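Local coordinates for protein GTPase HflX (Sulfolobus solfataricus P2, PDB 2QTH) that hydrolyses GTP with magnesium as cofactor and associates with the large (50S) ribosomal subunit, where it may act in protein synthesis or ribosome biogenesis, at residues A[295-300]-A[328-333]. Residues are numbered along the deposited sequence; the frame is centred on the assembly and turned at random.
Sequences ILVTLN and FDVIPI. With GDP (guanosine-5'-diphosphate), chain H.
Val-297 and Leu-299, in parallel register with Val-330 and Pro-332 on strands whose axes lie 17° apart, each give both N-H and C=O to the other strand: Val-297 N reaches Asp-329 O, Val-297 O takes Ile-331 N at 2.9 Å, Leu-299 N gives to Ile-331 O, and Leu-299 O receives Ile-333 N at 2.8 Å. Thr-298 between them turns its backbone to strand 260-266. Phe-328 N meets Ile-295 O from above the carbonyl plane in a bent bond (N-H...O 140°). Val-297 and Val-330 lie side by side, CB to CG2 4.0 Å, both packed against Val-316 of helix 309-323. On the other face Leu-296 CD1 sits 3.7 Å from Asp-329 CB and near the Phe-328 ring edge, while helix 341-355 covers Leu-296 and Ile-331. The strands and helix 309-323 form a beta-alpha-beta unit of the P-loop GTPase fold, strand 327-332 outermost in its sheet. Chi1 of Ile-333 (62°) sets its CG1 3.4 Å from Asn-300 OD1, and the extended chain beyond carries CD1 to 3.8 Å from Thr-298 CB. Asn-300 opens the NKxD motif, consistent with guanine recognition: OD1 accepts Ala-335 N, while ND2 bonds Ser-190 O of the P-loop and lies 3.0 Å from GDP N7. A leucine here would probably leave Ser-190 O and Ala-335 N without these mates and N7 without the neighbouring amide nitrogen, loosening the tie between the two loops.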
ATOM      1  N   ILE A 295       6.159  -2.446 -19.333  1.00 26.59           N
ATOM      2  CA  ILE A 295       6.551  -2.000 -17.967  1.00 26.56           C
ATOM      3  C   ILE A 295       7.732  -1.070 -18.000  1.00 26.73           C
ATOM      4  O   ILE A 295       8.793  -1.403 -18.571  1.00 27.85           O
ATOM      5  CB  ILE A 295       6.818  -3.235 -17.014  1.00 25.61           C
ATOM      6  CG1 ILE A 295       5.474  -4.035 -16.854  1.00 22.29           C
ATOM      7  CG2 ILE A 295       7.372  -2.703 -15.675  1.00 26.16           C
ATOM      8  CD1 ILE A 295       5.604  -5.151 -15.771  1.00 25.64           C
ATOM      9  N   LEU A 296       7.568   0.134 -17.458  1.00 27.91           N
ATOM     10  CA  LEU A 296       8.685   1.036 -17.330  1.00 25.38           C
ATOM     11  C   LEU A 296       9.198   0.927 -15.899  1.00 26.33           C
ATOM     12  O   LEU A 296       8.459   1.228 -14.950  1.00 25.36           O
ATOM     13  CB  LEU A 296       8.199   2.466 -17.525  1.00 27.98           C
ATOM     14  CG  LEU A 296       9.188   3.635 -17.256  1.00 27.74           C
ATOM     15  CD1 LEU A 296      10.475   3.547 -18.068  1.00 30.28           C
ATOM     16  CD2 LEU A 296       8.483   5.088 -17.564  1.00 25.35           C
ATOM     17  N   VAL A 297      10.470   0.572 -15.730  1.00 24.67           N
ATOM     18  CA  VAL A 297      11.042   0.360 -14.400  1.00 25.52           C
ATOM     19  C   VAL A 297      11.764   1.661 -13.995  1.00 26.53           C
ATOM     20  O   VAL A 297      12.545   2.190 -14.780  1.00 25.82           O
ATOM     21  CB  VAL A 297      12.025  -0.881 -14.382  1.00 24.82           C
ATOM     22  CG1 VAL A 297      12.500  -1.134 -12.965  1.00 30.57           C
ATOM     23  CG2 VAL A 297      11.357  -2.137 -14.948  1.00 25.24           C
ATOM     24  N   THR A 298      11.464   2.222 -12.797  1.00 26.39           N
ATOM     25  CA  THR A 298      12.200   3.357 -12.368  1.00 25.74           C
ATOM     26  C   THR A 298      12.974   3.015 -11.124  1.00 26.19           C
ATOM     27  O   THR A 298      12.386   2.736 -10.079  1.00 27.13           O
ATOM     28  CB  THR A 298      11.261   4.586 -12.068  1.00 26.64           C
ATOM     29  OG1 THR A 298      10.246   4.215 -11.100  1.00 24.30           O
ATOM     30  CG2 THR A 298      10.493   4.952 -13.294  1.00 27.20           C
ATOM     31  N   LEU A 299      14.294   3.143 -11.225  1.00 27.65           N
ATOM     32  CA  LEU A 299      15.161   2.849 -10.130  1.00 28.69           C
ATOM     33  C   LEU A 299      15.241   4.170  -9.386  1.00 28.32           C
ATOM     34  O   LEU A 299      15.754   5.130  -9.927  1.00 28.76           O
ATOM     35  CB  LEU A 299      16.469   2.376 -10.779  1.00 30.11           C
ATOM     36  CG  LEU A 299      17.520   1.828  -9.834  1.00 32.93           C
ATOM     37  CD1 LEU A 299      16.834   0.603  -9.093  1.00 30.85           C
ATOM     38  CD2 LEU A 299      18.783   1.396 -10.572  1.00 28.65           C
ATOM     39  N   ASN A 300      14.621   4.263  -8.206  1.00 27.92           N
ATOM     40  CA  ASN A 300      14.337   5.521  -7.536  1.00 27.63           C
ATOM     41  C   ASN A 300      15.293   5.700  -6.383  1.00 28.36           C
ATOM     42  O   ASN A 300      15.968   4.756  -6.010  1.00 28.64           O
ATOM     43  CB  ASN A 300      12.864   5.468  -6.973  1.00 26.23           C
ATOM     44  CG  ASN A 300      12.342   6.817  -6.465  1.00 27.59           C
ATOM     45  OD1 ASN A 300      12.650   7.876  -7.003  1.00 28.21           O
ATOM     46  ND2 ASN A 300      11.529   6.774  -5.402  1.00 25.10           N
ATOM     47  N   PHE A 328       9.504  -1.736 -21.287  1.00 30.85           N
ATOM     48  CA  PHE A 328       9.584  -0.483 -22.054  1.00 28.66           C
ATOM     49  C   PHE A 328      10.935   0.183 -21.902  1.00 29.36           C
ATOM     50  O   PHE A 328      11.658   0.488 -22.890  1.00 29.18           O
ATOM     51  CB  PHE A 328       8.390   0.434 -21.714  1.00 29.43           C
ATOM     52  CG  PHE A 328       8.370   1.662 -22.547  1.00 29.48           C
ATOM     53  CD1 PHE A 328       7.888   1.595 -23.843  1.00 32.20           C
ATOM     54  CD2 PHE A 328       8.976   2.857 -22.095  1.00 30.59           C
ATOM     55  CE1 PHE A 328       7.947   2.714 -24.686  1.00 32.74           C
ATOM     56  CE2 PHE A 328       9.008   4.000 -22.916  1.00 32.12           C
ATOM     57  CZ  PHE A 328       8.515   3.922 -24.200  1.00 33.59           C
ATOM     58  N   ASP A 329      11.379   0.383 -20.670  1.00 26.71           N
ATOM     59  CA  ASP A 329      12.708   0.911 -20.449  1.00 28.17           C
ATOM     60  C   ASP A 329      12.964   0.794 -18.964  1.00 25.97           C
ATOM     61  O   ASP A 329      12.061   0.457 -18.212  1.00 27.09           O
ATOM     62  CB  ASP A 329      12.732   2.443 -20.803  1.00 29.04           C
ATOM     63  CG  ASP A 329      14.122   2.904 -21.317  1.00 35.40           C
ATOM     64  OD1 ASP A 329      15.148   2.251 -21.000  1.00 33.96           O
ATOM     65  OD2 ASP A 329      14.148   3.863 -22.105  1.00 37.03           O
ATOM     66  N   VAL A 330      14.187   1.077 -18.571  1.00 27.03           N
ATOM     67  CA  VAL A 330      14.650   1.059 -17.205  1.00 25.94           C
ATOM     68  C   VAL A 330      15.392   2.408 -17.041  1.00 28.88           C
ATOM     69  O   VAL A 330      16.395   2.655 -17.761  1.00 27.65           O
ATOM     70  CB  VAL A 330      15.538  -0.167 -16.893  1.00 26.10           C
ATOM     71  CG1 VAL A 330      15.889  -0.185 -15.432  1.00 25.84           C
ATOM     72  CG2 VAL A 330      14.781  -1.448 -17.155  1.00 24.96           C
ATOM     73  N   ILE A 331      14.908   3.283 -16.119  1.00 26.95           N
ATOM     74  CA  ILE A 331      15.558   4.585 -15.926  1.00 27.28           C
ATOM     75  C   ILE A 331      15.801   4.869 -14.426  1.00 26.40           C
ATOM     76  O   ILE A 331      15.023   4.469 -13.564  1.00 27.19           O
ATOM     77  CB  ILE A 331      14.716   5.737 -16.575  1.00 25.84           C
ATOM     78  CG1 ILE A 331      13.381   5.851 -15.869  1.00 25.10           C
ATOM     79  CG2 ILE A 331      14.476   5.422 -18.113  1.00 26.75           C
ATOM     80  CD1 ILE A 331      12.533   7.072 -16.336  1.00 29.61           C
ATOM     81  N   PRO A 332      16.853   5.614 -14.122  1.00 25.57           N
ATOM     82  CA  PRO A 332      17.113   6.039 -12.773  1.00 25.64           C
ATOM     83  C   PRO A 332      16.497   7.397 -12.511  1.00 26.18           C
ATOM     84  O   PRO A 332      16.592   8.302 -13.375  1.00 24.08           O
ATOM     85  CB  PRO A 332      18.656   6.179 -12.765  1.00 27.19           C
ATOM     86  CG  PRO A 332      18.966   6.622 -14.161  1.00 25.59           C
ATOM     87  CD  PRO A 332      17.907   6.061 -15.077  1.00 26.86           C
ATOM     88  N   ILE A 333      15.928   7.568 -11.339  1.00 25.13           N
ATOM     89  CA  ILE A 333      15.356   8.862 -10.994  1.00 27.02           C
ATOM     90  C   ILE A 333      15.531   9.095  -9.526  1.00 27.64           C
ATOM     91  O   ILE A 333      15.855   8.186  -8.751  1.00 28.32           O
ATOM     92  CB  ILE A 333      13.782   8.923 -11.237  1.00 26.66           C
ATOM     93  CG1 ILE A 333      13.106   7.872 -10.333  1.00 27.65           C
ATOM     94  CG2 ILE A 333      13.436   8.735 -12.735  1.00 24.97           C
ATOM     95  CD1 ILE A 333      11.570   7.956 -10.291  1.00 28.84           C
TER
HETATM   96  PB  GDP H 500       5.649   4.287  -1.137  1.00 30.55           P
HETATM   97  O1B GDP H 500       5.230   3.582   0.154  1.00 32.16           O
HETATM   98  O2B GDP H 500       6.035   3.237  -2.160  1.00 26.81           O
HETATM   99  O3B GDP H 500       4.478   5.020  -1.658  1.00 34.87           O
HETATM  100  O3A GDP H 500       6.826   5.320  -0.993  1.00 39.97           O
HETATM  101  PA  GDP H 500       6.628   6.999  -0.841  1.00 48.62           P
HETATM  102  O1A GDP H 500       6.616   7.917  -1.981  1.00 41.32           O
HETATM  103  O2A GDP H 500       5.492   7.268   0.130  1.00 53.89           O
HETATM  104  O5' GDP H 500       8.123   7.198  -0.278  1.00 52.23           O
HETATM  105  C5' GDP H 500       8.655   6.320   0.714  1.00 52.38           C
HETATM  106  C4' GDP H 500       9.522   7.195   1.616  1.00 55.41           C
HETATM  107  O4' GDP H 500      10.729   7.431   0.881  1.00 58.71           O
HETATM  108  C3' GDP H 500       8.949   8.572   1.905  1.00 53.49           C
HETATM  109  O3' GDP H 500       9.631   9.022   3.077  1.00 53.70           O
HETATM  110  C2' GDP H 500       9.429   9.401   0.740  1.00 55.36           C
HETATM  111  O2' GDP H 500       9.656  10.758   1.115  1.00 56.16           O
HETATM  112  C1' GDP H 500      10.781   8.775   0.394  1.00 55.79           C
HETATM  113  N9  GDP H 500      11.140   8.878  -1.047  1.00 55.73           N
HETATM  114  C8  GDP H 500      10.375   8.709  -2.162  1.00 55.19           C
HETATM  115  N7  GDP H 500      11.081   8.902  -3.337  1.00 53.58           N
HETATM  116  C5  GDP H 500      12.357   9.226  -2.936  1.00 56.62           C
HETATM  117  C6  GDP H 500      13.647   9.578  -3.587  1.00 53.76           C
HETATM  118  O6  GDP H 500      13.708   9.618  -4.806  1.00 53.77           O
HETATM  119  N1  GDP H 500      14.759   9.821  -2.846  1.00 55.24           N
HETATM  120  C2  GDP H 500      14.722   9.794  -1.511  1.00 56.16           C
HETATM  121  N2  GDP H 500      15.880  10.088  -0.856  1.00 56.62           N
HETATM  122  N3  GDP H 500      13.569   9.479  -0.806  1.00 56.97           N
HETATM  123  C4  GDP H 500      12.389   9.207  -1.447  1.00 56.62           C